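Local coordinates for DUF5625 domain-containing protein (Sulfurospirillum deleyianum, PDB 3NKG), which is of unknown function but adopts a mainly beta fold of two four-stranded antiparallel sheets and belongs to the DUF5625 family, at residues A[28-40]-A[158-170]. Sequence-based numbering, arbitrary orientation.
Sequences ESWSYHLILQFAV and MIGRKVDFTIYIN
Strands 30-38 and 163-169 run antiparallel, their axes 152° apart, with Leu34 facing Ile167 in a non-hydrogen-bonded pair. Reciprocal N-H...O bonds join the pairs His33-Tyr168, Ile35-Thr166 and Gln37-Asp164, and Ala39 N to Lys162 O and Asn170 N to Ser31 O continue the pairing at the two ends. These are the central strands of a four-stranded antiparallel sheet whose outermost members are 7-11 and 132-140.

From His33 to Phe38 and from Val163 to Tyr168 side chains alternate between the faces; at the next pair, Tyr32 and Ile169, they diverge. On one face, Leu34 and Ile167 point the same way, with CD2 of Leu34 3.6 Å from CG1 of Ile167, and the edge of the Phe165 ring receives methyls of Leu34 and Leu36. This apolar row ends in a Met-aromatic contact: SE of selenomethionine Met158 lies 3.6 Å from CE2 of Phe38, at the ring edge. Leu58 and Phe57 of helix 49-58 pack on Phe38 and Met158 respectively.

On the other face, CB of His33 sits over the Tyr168 ring, 4.0 Å from its centroid, while Asn170 CB covers a face of the imidazole, whose ND1 is hydrogen-bonded to Thr137 OG1. Thr166 OG1 donates to Gln37 OE1 (2.9 Å) from above the amide plane and also bonds Ser8 of strand 7-11; a water donates to the same OE1.

With CG anti to the backbone N (chi1 169°), Asn170 brings ND2 to Ser31 OG at 2.9 Å. The backbone O of Asn170 receives Trp30 NE1 at 3.0 Å, in the indole plane although the N-H...O angle is bent to 131°. Ile169 CG1 lies over a face of the Tyr32 ring. At the far end, the Arg161 chain bends at chi3 and its NH2 reaches Ala39 O at 2.9 Å, while NH1 forms a salt bridge with Asp50.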
loop_
_atom_site.group_PDB
_atom_site.type_symbol
_atom_site.label_atom_id
_atom_site.label_comp_id
_atom_site.label_asym_id
_atom_site.label_seq_id
_atom_site.Cartn_x
_atom_site.Cartn_y
_atom_site.Cartn_z
ATOM N N GLU A 28 -17.757 -8.850 -8.153
ATOM C CA GLU A 28 -18.275 -9.779 -7.164
ATOM C C GLU A 28 -18.414 -9.054 -5.845
ATOM O O GLU A 28 -17.478 -8.355 -5.406
ATOM C CB GLU A 28 -17.321 -10.977 -7.021
ATOM C CG GLU A 28 -17.867 -12.171 -6.220
ATOM C CD GLU A 28 -16.887 -13.359 -6.150
ATOM O OE1 GLU A 28 -16.109 -13.568 -7.113
ATOM O OE2 GLU A 28 -16.899 -14.088 -5.129
ATOM N N SER A 29 -19.576 -9.203 -5.214
ATOM C CA SER A 29 -19.753 -8.691 -3.865
ATOM C C SER A 29 -18.886 -9.524 -2.930
ATOM O O SER A 29 -19.190 -10.690 -2.661
ATOM C CB SER A 29 -21.230 -8.758 -3.440
ATOM O OG SER A 29 -22.023 -7.936 -4.279
ATOM N N TRP A 30 -17.800 -8.934 -2.443
ATOM C CA TRP A 30 -16.903 -9.647 -1.538
ATOM C C TRP A 30 -16.016 -8.636 -0.798
ATOM O O TRP A 30 -16.254 -7.416 -0.862
ATOM C CB TRP A 30 -16.042 -10.615 -2.348
ATOM C CG TRP A 30 -15.556 -11.787 -1.581
ATOM C CD1 TRP A 30 -14.293 -11.991 -1.111
ATOM C CD2 TRP A 30 -16.323 -12.932 -1.189
ATOM N NE1 TRP A 30 -14.224 -13.194 -0.452
ATOM C CE2 TRP A 30 -15.452 -13.787 -0.482
ATOM C CE3 TRP A 30 -17.659 -13.314 -1.378
ATOM C CZ2 TRP A 30 -15.879 -15.016 0.039
ATOM C CZ3 TRP A 30 -18.078 -14.533 -0.854
ATOM C CH2 TRP A 30 -17.190 -15.366 -0.150
ATOM N N SER A 31 -15.000 -9.123 -0.089
ATOM C CA SER A 31 -14.065 -8.206 0.543
ATOM C C SER A 31 -12.824 -8.133 -0.333
ATOM O O SER A 31 -12.489 -9.114 -1.031
ATOM C CB SER A 31 -13.698 -8.629 1.977
ATOM O OG SER A 31 -13.101 -9.915 2.019
ATOM N N TYR A 32 -12.172 -6.971 -0.297
ATOM C CA TYR A 32 -11.035 -6.669 -1.164
ATOM C C TYR A 32 -9.918 -6.035 -0.395
ATOM O O TYR A 32 -10.128 -5.109 0.381
ATOM C CB TYR A 32 -11.423 -5.688 -2.272
ATOM C CG TYR A 32 -12.342 -6.303 -3.273
ATOM C CD1 TYR A 32 -13.702 -6.422 -3.011
ATOM C CD2 TYR A 32 -11.847 -6.813 -4.469
ATOM C CE1 TYR A 32 -14.561 -7.024 -3.944
ATOM C CE2 TYR A 32 -12.680 -7.397 -5.389
ATOM C CZ TYR A 32 -14.041 -7.511 -5.124
ATOM O OH TYR A 32 -14.867 -8.100 -6.061
ATOM N N HIS A 33 -8.709 -6.499 -0.660
ATOM C CA HIS A 33 -7.536 -5.868 -0.095
ATOM C C HIS A 33 -7.140 -4.658 -0.922
ATOM O O HIS A 33 -7.148 -4.717 -2.160
ATOM C CB HIS A 33 -6.360 -6.847 -0.090
ATOM C CG HIS A 33 -6.594 -8.062 0.741
ATOM N ND1 HIS A 33 -7.091 -7.996 2.027
ATOM C CD2 HIS A 33 -6.401 -9.376 0.472
ATOM C CE1 HIS A 33 -7.198 -9.221 2.515
ATOM N NE2 HIS A 33 -6.792 -10.076 1.589
ATOM N N LEU A 34 -6.760 -3.586 -0.223
ATOM C CA LEU A 34 -6.168 -2.401 -0.829
ATOM C C LEU A 34 -4.721 -2.339 -0.360
ATOM O O LEU A 34 -4.466 -2.360 0.838
ATOM C CB LEU A 34 -6.880 -1.137 -0.357
ATOM C CG LEU A 34 -8.395 -1.075 -0.495
ATOM C CD1 LEU A 34 -8.856 0.350 -0.284
ATOM C CD2 LEU A 34 -8.824 -1.563 -1.862
ATOM N N ILE A 35 -3.774 -2.275 -1.295
ATOM C CA ILE A 35 -2.360 -2.356 -0.915
ATOM C C ILE A 35 -1.526 -1.459 -1.796
ATOM O O ILE A 35 -1.988 -0.989 -2.845
ATOM C CB ILE A 35 -1.801 -3.798 -1.081
ATOM C CG1 ILE A 35 -1.619 -4.125 -2.557
ATOM C CG2 ILE A 35 -2.718 -4.855 -0.394
ATOM C CD1 ILE A 35 -1.121 -5.526 -2.835
ATOM N N LEU A 36 -0.289 -1.221 -1.379
ATOM C CA LEU A 36 0.670 -0.579 -2.254
ATOM C C LEU A 36 1.717 -1.607 -2.624
ATOM O O LEU A 36 2.225 -2.330 -1.745
ATOM C CB LEU A 36 1.355 0.601 -1.531
ATOM C CG LEU A 36 0.419 1.686 -1.020
ATOM C CD1 LEU A 36 1.223 2.707 -0.249
ATOM C CD2 LEU A 36 -0.322 2.322 -2.167
ATOM N N GLN A 37 2.078 -1.652 -3.904
ATOM C CA GLN A 37 3.132 -2.538 -4.395
ATOM C C GLN A 37 4.282 -1.720 -4.949
ATOM O O GLN A 37 4.077 -0.884 -5.847
ATOM C CB GLN A 37 2.607 -3.438 -5.513
ATOM C CG GLN A 37 1.457 -4.343 -5.107
ATOM C CD GLN A 37 1.029 -5.259 -6.243
ATOM O OE1 GLN A 37 0.441 -4.814 -7.233
ATOM N NE2 GLN A 37 1.341 -6.540 -6.113
ATOM N N PHE A 38 5.480 -1.978 -4.420
ATOM C CA PHE A 38 6.700 -1.249 -4.788
ATOM C C PHE A 38 7.553 -2.039 -5.775
ATOM O O PHE A 38 7.876 -3.202 -5.529
ATOM C CB PHE A 38 7.536 -0.995 -3.533
ATOM C CG PHE A 38 6.871 -0.099 -2.550
ATOM C CD1 PHE A 38 5.730 -0.529 -1.860
ATOM C CD2 PHE A 38 7.329 1.202 -2.367
ATOM C CE1 PHE A 38 5.111 0.309 -0.973
ATOM C CE2 PHE A 38 6.724 2.037 -1.487
ATOM C CZ PHE A 38 5.615 1.611 -0.781
ATOM N N ALA A 39 7.921 -1.411 -6.886
ATOM C CA ALA A 39 8.903 -2.014 -7.805
ATOM C C ALA A 39 10.313 -1.982 -7.227
ATOM O O ALA A 39 10.677 -1.069 -6.483
ATOM C CB ALA A 39 8.879 -1.330 -9.143
ATOM N N VAL A 40 11.104 -2.992 -7.574
ATOM C CA VAL A 40 12.441 -3.164 -7.019
ATOM C C VAL A 40 13.344 -3.671 -8.140
ATOM O O VAL A 40 12.879 -4.393 -9.025
ATOM C CB VAL A 40 12.410 -4.176 -5.853
ATOM C CG1 VAL A 40 13.792 -4.428 -5.325
ATOM C CG2 VAL A 40 11.503 -3.663 -4.714
HETATM N N MSE A 158 11.381 7.828 -2.830
HETATM C CA MSE A 158 10.505 7.258 -3.841
HETATM C C MSE A 158 10.632 7.988 -5.168
HETATM O O MSE A 158 9.905 7.708 -6.110
HETATM C CB MSE A 158 9.064 7.323 -3.347
HETATM C CG MSE A 158 8.850 6.474 -2.100
HETATM SE SE MSE A 158 8.942 4.596 -2.677
HETATM C CE MSE A 158 10.248 3.828 -1.426
ATOM N N ILE A 159 11.561 8.931 -5.253
ATOM C CA ILE A 159 11.726 9.637 -6.513
ATOM C C ILE A 159 12.122 8.641 -7.620
ATOM O O ILE A 159 13.051 7.858 -7.447
ATOM C CB ILE A 159 12.792 10.757 -6.403
ATOM C CG1 ILE A 159 12.305 11.882 -5.484
ATOM C CG2 ILE A 159 13.116 11.322 -7.780
ATOM C CD1 ILE A 159 13.431 12.941 -5.187
ATOM N N GLY A 160 11.425 8.683 -8.749
ATOM C CA GLY A 160 11.719 7.789 -9.855
ATOM C C GLY A 160 11.286 6.334 -9.641
ATOM O O GLY A 160 11.520 5.480 -10.498
ATOM N N ARG A 161 10.649 6.031 -8.513
ATOM C CA ARG A 161 10.305 4.645 -8.249
ATOM C C ARG A 161 8.846 4.406 -8.558
ATOM O O ARG A 161 7.992 5.190 -8.172
ATOM C CB ARG A 161 10.631 4.239 -6.806
ATOM C CG ARG A 161 10.157 2.819 -6.469
ATOM C CD ARG A 161 10.593 2.354 -5.076
ATOM N NE ARG A 161 12.005 2.625 -4.783
ATOM C CZ ARG A 161 13.023 1.814 -5.079
ATOM N NH1 ARG A 161 14.262 2.172 -4.743
ATOM N NH2 ARG A 161 12.827 0.656 -5.711
ATOM N N LYS A 162 8.557 3.321 -9.260
ATOM C CA LYS A 162 7.170 2.947 -9.522
ATOM C C LYS A 162 6.527 2.292 -8.304
ATOM O O LYS A 162 7.116 1.400 -7.675
ATOM C CB LYS A 162 7.061 2.051 -10.756
ATOM C CG LYS A 162 7.108 2.828 -12.063
ATOM C CD LYS A 162 7.505 1.949 -13.233
ATOM C CE LYS A 162 8.389 2.723 -14.224
ATOM N NZ LYS A 162 8.869 1.888 -15.382
ATOM N N VAL A 163 5.331 2.775 -7.978
ATOM C CA VAL A 163 4.494 2.232 -6.918
ATOM C C VAL A 163 3.057 2.112 -7.470
ATOM O O VAL A 163 2.572 3.034 -8.128
ATOM C CB VAL A 163 4.477 3.176 -5.709
ATOM C CG1 VAL A 163 3.466 2.699 -4.676
ATOM C CG2 VAL A 163 5.878 3.333 -5.111
ATOM N N ASP A 164 2.403 0.975 -7.226
ATOM C CA ASP A 164 1.010 0.764 -7.634
ATOM C C ASP A 164 0.106 0.732 -6.408
ATOM O O ASP A 164 0.409 0.051 -5.419
ATOM C CB ASP A 164 0.849 -0.583 -8.347
ATOM C CG ASP A 164 1.390 -0.568 -9.757
ATOM O OD1 ASP A 164 1.316 0.490 -10.415
ATOM O OD2 ASP A 164 1.877 -1.618 -10.213
ATOM N N PHE A 165 -0.983 1.482 -6.456
ATOM C CA PHE A 165 -2.126 1.202 -5.593
ATOM C C PHE A 165 -2.908 0.052 -6.229
ATOM O O PHE A 165 -3.300 0.121 -7.400
ATOM C CB PHE A 165 -3.002 2.438 -5.437
ATOM C CG PHE A 165 -4.270 2.192 -4.686
ATOM C CD1 PHE A 165 -4.291 2.245 -3.297
ATOM C CD2 PHE A 165 -5.443 1.941 -5.355
ATOM C CE1 PHE A 165 -5.467 2.022 -2.596
ATOM C CE2 PHE A 165 -6.634 1.715 -4.650
ATOM C CZ PHE A 165 -6.635 1.750 -3.277
ATOM N N THR A 166 -3.132 -1.008 -5.461
ATOM C CA THR A 166 -3.741 -2.220 -6.010
ATOM C C THR A 166 -4.950 -2.725 -5.208
ATOM O O THR A 166 -4.919 -2.761 -3.975
ATOM C CB THR A 166 -2.691 -3.318 -6.167
ATOM O OG1 THR A 166 -1.784 -2.934 -7.197
ATOM C CG2 THR A 166 -3.329 -4.647 -6.560
ATOM N N ILE A 167 -6.012 -3.092 -5.924
ATOM C CA ILE A 167 -7.197 -3.711 -5.321
ATOM C C ILE A 167 -7.278 -5.146 -5.796
ATOM O O ILE A 167 -7.325 -5.416 -7.010
ATOM C CB ILE A 167 -8.490 -2.972 -5.738
ATOM C CG1 ILE A 167 -8.360 -1.480 -5.462
ATOM C CG2 ILE A 167 -9.738 -3.526 -5.000
ATOM C CD1 ILE A 167 -9.203 -0.618 -6.354
ATOM N N TYR A 168 -7.267 -6.087 -4.864
ATOM C CA TYR A 168 -7.511 -7.467 -5.263
ATOM C C TYR A 168 -8.412 -8.206 -4.268
ATOM O O TYR A 168 -8.511 -7.840 -3.092
ATOM C CB TYR A 168 -6.198 -8.220 -5.543
ATOM C CG TYR A 168 -5.394 -8.556 -4.307
ATOM C CD1 TYR A 168 -5.388 -9.843 -3.794
ATOM C CD2 TYR A 168 -4.641 -7.592 -3.657
ATOM C CE1 TYR A 168 -4.650 -10.164 -2.651
ATOM C CE2 TYR A 168 -3.913 -7.899 -2.513
ATOM C CZ TYR A 168 -3.917 -9.189 -2.019
ATOM O OH TYR A 168 -3.193 -9.501 -0.880
ATOM N N ILE A 169 -9.079 -9.248 -4.749
ATOM C CA ILE A 169 -10.116 -9.890 -3.961
ATOM C C ILE A 169 -9.468 -10.637 -2.808
ATOM O O ILE A 169 -8.385 -11.192 -2.967
ATOM C CB ILE A 169 -10.978 -10.835 -4.834
ATOM C CG1 ILE A 169 -12.365 -11.027 -4.215
ATOM C CG2 ILE A 169 -10.260 -12.154 -5.057
ATOM C CD1 ILE A 169 -13.326 -11.803 -5.083
ATOM N N ASN A 170 -10.099 -10.599 -1.637
ATOM C CA ASN A 170 -9.608 -11.331 -0.472
ATOM C C ASN A 170 -10.084 -12.793 -0.509
ATOM O O ASN A 170 -11.252 -13.066 -0.274
ATOM C CB ASN A 170 -10.105 -10.646 0.797
ATOM C CG ASN A 170 -9.880 -11.481 2.050
ATOM O OD1 ASN A 170 -8.976 -12.321 2.108
ATOM N ND2 ASN A 170 -10.706 -11.238 3.072
HETATM O O HOH W 1 1.045 -3.929 -9.970
#